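Local coordinates for protein amino Transferase (Eubacterium rectale, PDB 3ELE) that probably transfers amino groups between amino acids and keto acids, using bound pyridoxal-5'-phosphate as cofactor, as a class I and II aminotransferase, at residues D314-G319 with E380-S385. Sequence-based numbering, arbitrary orientation.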
ATOM      1  N   ASP A 314      13.971  28.234  15.752  1.00 33.75           N
ATOM      2  CA  ASP A 314      14.669  29.402  16.304  1.00 33.97           C
ATOM      3  C   ASP A 314      14.680  29.429  17.835  1.00 32.90           C
ATOM      4  O   ASP A 314      15.688  29.757  18.449  1.00 30.43           O
ATOM      5  CB  ASP A 314      14.043  30.703  15.761  1.00 34.96           C
ATOM      6  CG  ASP A 314      14.199  30.855  14.256  1.00 34.93           C
ATOM      7  OD1 ASP A 314      15.017  30.141  13.682  1.00 42.52           O
ATOM      8  OD2 ASP A 314      13.525  31.705  13.642  1.00 42.68           O
ATOM      9  N   LEU A 315      13.560  29.050  18.435  1.00 33.77           N
ATOM     10  CA  LEU A 315      13.437  29.012  19.894  1.00 33.71           C
ATOM     11  C   LEU A 315      14.393  27.936  20.460  1.00 32.33           C
ATOM     12  O   LEU A 315      15.213  28.233  21.309  1.00 32.09           O
ATOM     13  CB  LEU A 315      11.981  28.742  20.284  1.00 33.71           C
ATOM     14  CG  LEU A 315      11.522  28.938  21.724  1.00 36.59           C
ATOM     15  CD1 LEU A 315      11.605  30.434  22.117  1.00 39.52           C
ATOM     16  CD2 LEU A 315      10.067  28.463  21.841  1.00 34.49           C
ATOM     17  N   LEU A 316      14.332  26.721  19.919  1.00 32.19           N
ATOM     18  CA  LEU A 316      15.205  25.613  20.361  1.00 31.80           C
ATOM     19  C   LEU A 316      16.696  25.897  20.104  1.00 32.26           C
ATOM     20  O   LEU A 316      17.543  25.640  20.970  1.00 30.64           O
ATOM     21  CB  LEU A 316      14.794  24.294  19.666  1.00 32.86           C
ATOM     22  CG  LEU A 316      15.378  22.974  20.164  1.00 31.41           C
ATOM     23  CD1 LEU A 316      14.944  22.737  21.629  1.00 27.94           C
ATOM     24  CD2 LEU A 316      14.933  21.839  19.267  1.00 30.70           C
ATOM     25  N   TYR A 317      17.010  26.426  18.918  1.00 32.61           N
ATOM     26  CA  TYR A 317      18.395  26.750  18.555  1.00 33.25           C
ATOM     27  C   TYR A 317      18.975  27.839  19.468  1.00 33.11           C
ATOM     28  O   TYR A 317      20.102  27.690  19.964  1.00 31.35           O
ATOM     29  CB  TYR A 317      18.504  27.176  17.078  1.00 33.80           C
ATOM     30  CG  TYR A 317      19.917  27.504  16.634  1.00 35.64           C
ATOM     31  CD1 TYR A 317      20.835  26.484  16.368  1.00 28.58           C
ATOM     32  CD2 TYR A 317      20.346  28.831  16.486  1.00 31.89           C
ATOM     33  CE1 TYR A 317      22.129  26.760  15.962  1.00 25.99           C
ATOM     34  CE2 TYR A 317      21.665  29.119  16.085  1.00 33.94           C
ATOM     35  CZ  TYR A 317      22.551  28.067  15.815  1.00 34.84           C
ATOM     36  OH  TYR A 317      23.861  28.320  15.411  1.00 30.15           O
ATOM     37  N   GLU A 318      18.209  28.916  19.677  1.00 33.18           N
ATOM     38  CA  GLU A 318      18.632  30.024  20.534  1.00 34.19           C
ATOM     39  C   GLU A 318      18.881  29.567  21.975  1.00 33.42           C
ATOM     40  O   GLU A 318      19.915  29.881  22.547  1.00 35.61           O
ATOM     41  CB  GLU A 318      17.622  31.194  20.517  1.00 35.88           C
ATOM     42  CG  GLU A 318      17.562  31.972  19.199  1.00 40.40           C
ATOM     43  N   GLY A 319      17.952  28.813  22.545  1.00 31.29           N
ATOM     44  CA  GLY A 319      18.089  28.343  23.926  1.00 31.39           C
ATOM     45  C   GLY A 319      19.209  27.341  24.153  1.00 31.22           C
ATOM     46  O   GLY A 319      19.964  27.467  25.111  1.00 30.32           O
ATOM     47  N   GLU A 380       5.409  26.018  23.656  1.00 40.29           N
ATOM     48  CA  GLU A 380       5.547  26.263  25.104  1.00 39.50           C
ATOM     49  C   GLU A 380       6.374  25.170  25.806  1.00 37.42           C
ATOM     50  O   GLU A 380       7.067  25.478  26.778  1.00 37.86           O
ATOM     51  CB  GLU A 380       4.183  26.472  25.795  1.00 39.87           C
ATOM     52  CG  GLU A 380       3.231  27.481  25.104  1.00 45.50           C
ATOM     53  CD  GLU A 380       3.906  28.784  24.662  1.00 48.27           C
ATOM     54  OE1 GLU A 380       4.336  29.570  25.528  1.00 48.23           O
ATOM     55  OE2 GLU A 380       3.980  29.021  23.433  1.00 52.18           O
HETATM   56  N   MSE A 381       6.300  23.926  25.309  1.00 35.10           N
HETATM   57  CA  MSE A 381       7.084  22.821  25.858  0.80 34.62           C
HETATM   58  C   MSE A 381       8.581  23.105  25.631  1.00 34.48           C
HETATM   59  O   MSE A 381       9.395  22.829  26.511  1.00 34.62           O
HETATM   60  CB  MSE A 381       6.645  21.466  25.257  0.80 34.34           C
HETATM   61  CG  MSE A 381       7.390  20.252  25.781  0.80 35.14           C
HETATM   62 SE   MSE A 381       9.153  20.034  24.939  0.60 34.88          SE
HETATM   63  CE  MSE A 381       8.717  18.952  23.372  0.80 39.26           C
ATOM     64  N   ILE A 382       8.938  23.652  24.456  1.00 34.25           N
ATOM     65  CA  ILE A 382      10.344  24.014  24.151  1.00 34.09           C
ATOM     66  C   ILE A 382      10.882  25.020  25.193  1.00 34.53           C
ATOM     67  O   ILE A 382      11.981  24.841  25.706  1.00 33.70           O
ATOM     68  CB  ILE A 382      10.550  24.606  22.716  1.00 34.33           C
ATOM     69  CG1 ILE A 382      10.148  23.602  21.641  1.00 33.21           C
ATOM     70  CG2 ILE A 382      12.024  24.985  22.500  1.00 32.64           C
ATOM     71  CD1 ILE A 382      10.360  24.114  20.213  1.00 34.72           C
ATOM     72  N   LYS A 383      10.082  26.038  25.529  1.00 35.78           N
ATOM     73  CA  LYS A 383      10.470  27.041  26.549  1.00 37.00           C
ATOM     74  C   LYS A 383      10.565  26.436  27.954  1.00 36.42           C
ATOM     75  O   LYS A 383      11.522  26.721  28.684  1.00 35.44           O
ATOM     76  CB  LYS A 383       9.490  28.218  26.594  1.00 37.83           C
ATOM     77  CG  LYS A 383       9.337  28.975  25.287  1.00 41.91           C
ATOM     78  CD  LYS A 383       8.487  30.194  25.503  1.00 47.05           C
ATOM     79  CE  LYS A 383       8.285  30.972  24.234  1.00 49.29           C
ATOM     80  NZ  LYS A 383       7.545  32.231  24.545  1.00 53.79           N
ATOM     81  N   HIS A 384       9.593  25.581  28.302  1.00 36.39           N
ATOM     82  CA  HIS A 384       9.574  24.934  29.637  0.50 35.78           C
ATOM     83  C   HIS A 384      10.694  23.886  29.775  1.00 35.55           C
ATOM     84  O   HIS A 384      11.100  23.556  30.884  1.00 34.40           O
ATOM     85  CB  HIS A 384       8.208  24.305  29.990  0.50 35.83           C
ATOM     86  CG  HIS A 384       7.052  25.251  29.870  0.50 33.46           C
ATOM     87  ND1 HIS A 384       5.860  24.896  29.275  0.50 31.86           N
ATOM     88  CD2 HIS A 384       6.938  26.561  30.184  0.50 33.63           C
ATOM     89  CE1 HIS A 384       5.044  25.934  29.276  0.50 35.35           C
ATOM     90  NE2 HIS A 384       5.674  26.958  29.823  0.50 34.61           N
ATOM     91  N   SER A 385      11.216  23.385  28.654  1.00 34.89           N
ATOM     92  CA  SER A 385      12.317  22.408  28.669  1.00 34.23           C
ATOM     93  C   SER A 385      13.699  22.979  29.005  1.00 33.20           C
ATOM     94  O   SER A 385      14.586  22.209  29.395  1.00 32.10           O
ATOM     95  CB  SER A 385      12.433  21.709  27.320  1.00 33.85           C
ATOM     96  OG  SER A 385      12.980  22.560  26.323  1.00 34.51           O
TER
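Leu315 meets Ile382 and Lys383, and Leu316 meets Ile382, through apolar side-chain contacts. The apolar contacts gather round Ile382, whose side chain leaves the backbone toward the other helix. Its CG2 lies 3.8 Å from Leu316 CD1, and the two side chains cross at about a right angle. The same methyl is 4.1 Å from Leu315 CG. Leu315 CD2 reaches Ile382 CB at 4.0 Å. Leu315 chi1 (-167°) swings CG out from the helix; CD2 then leads toward Ile382 and Lys383, while CD1 lies beside the lysine.

At the more open edge, the aliphatic part of Lys383 runs across the end of Leu315. Lys383 CG is 3.6 Å from Leu315 CD2, and Lys383 CE is 4.0 Å from Leu315 CD1. The lysine chain is extended beyond CG. Its NZ lies close to the like-charged Arg379.

Within 380-385, Ser385 OG donates to Ile382 O at 2.6 Å.

The helix segments run nearly parallel, at 9°, with axes 9.7 Å apart. They belong to helices 306-323 and 379-396, which pack beside the antiparallel sheet of the C-terminal part, where Leu316 also touches Met336. With apolar contacts, the pairing depends on side-chain fit and burial rather than on directional bonds.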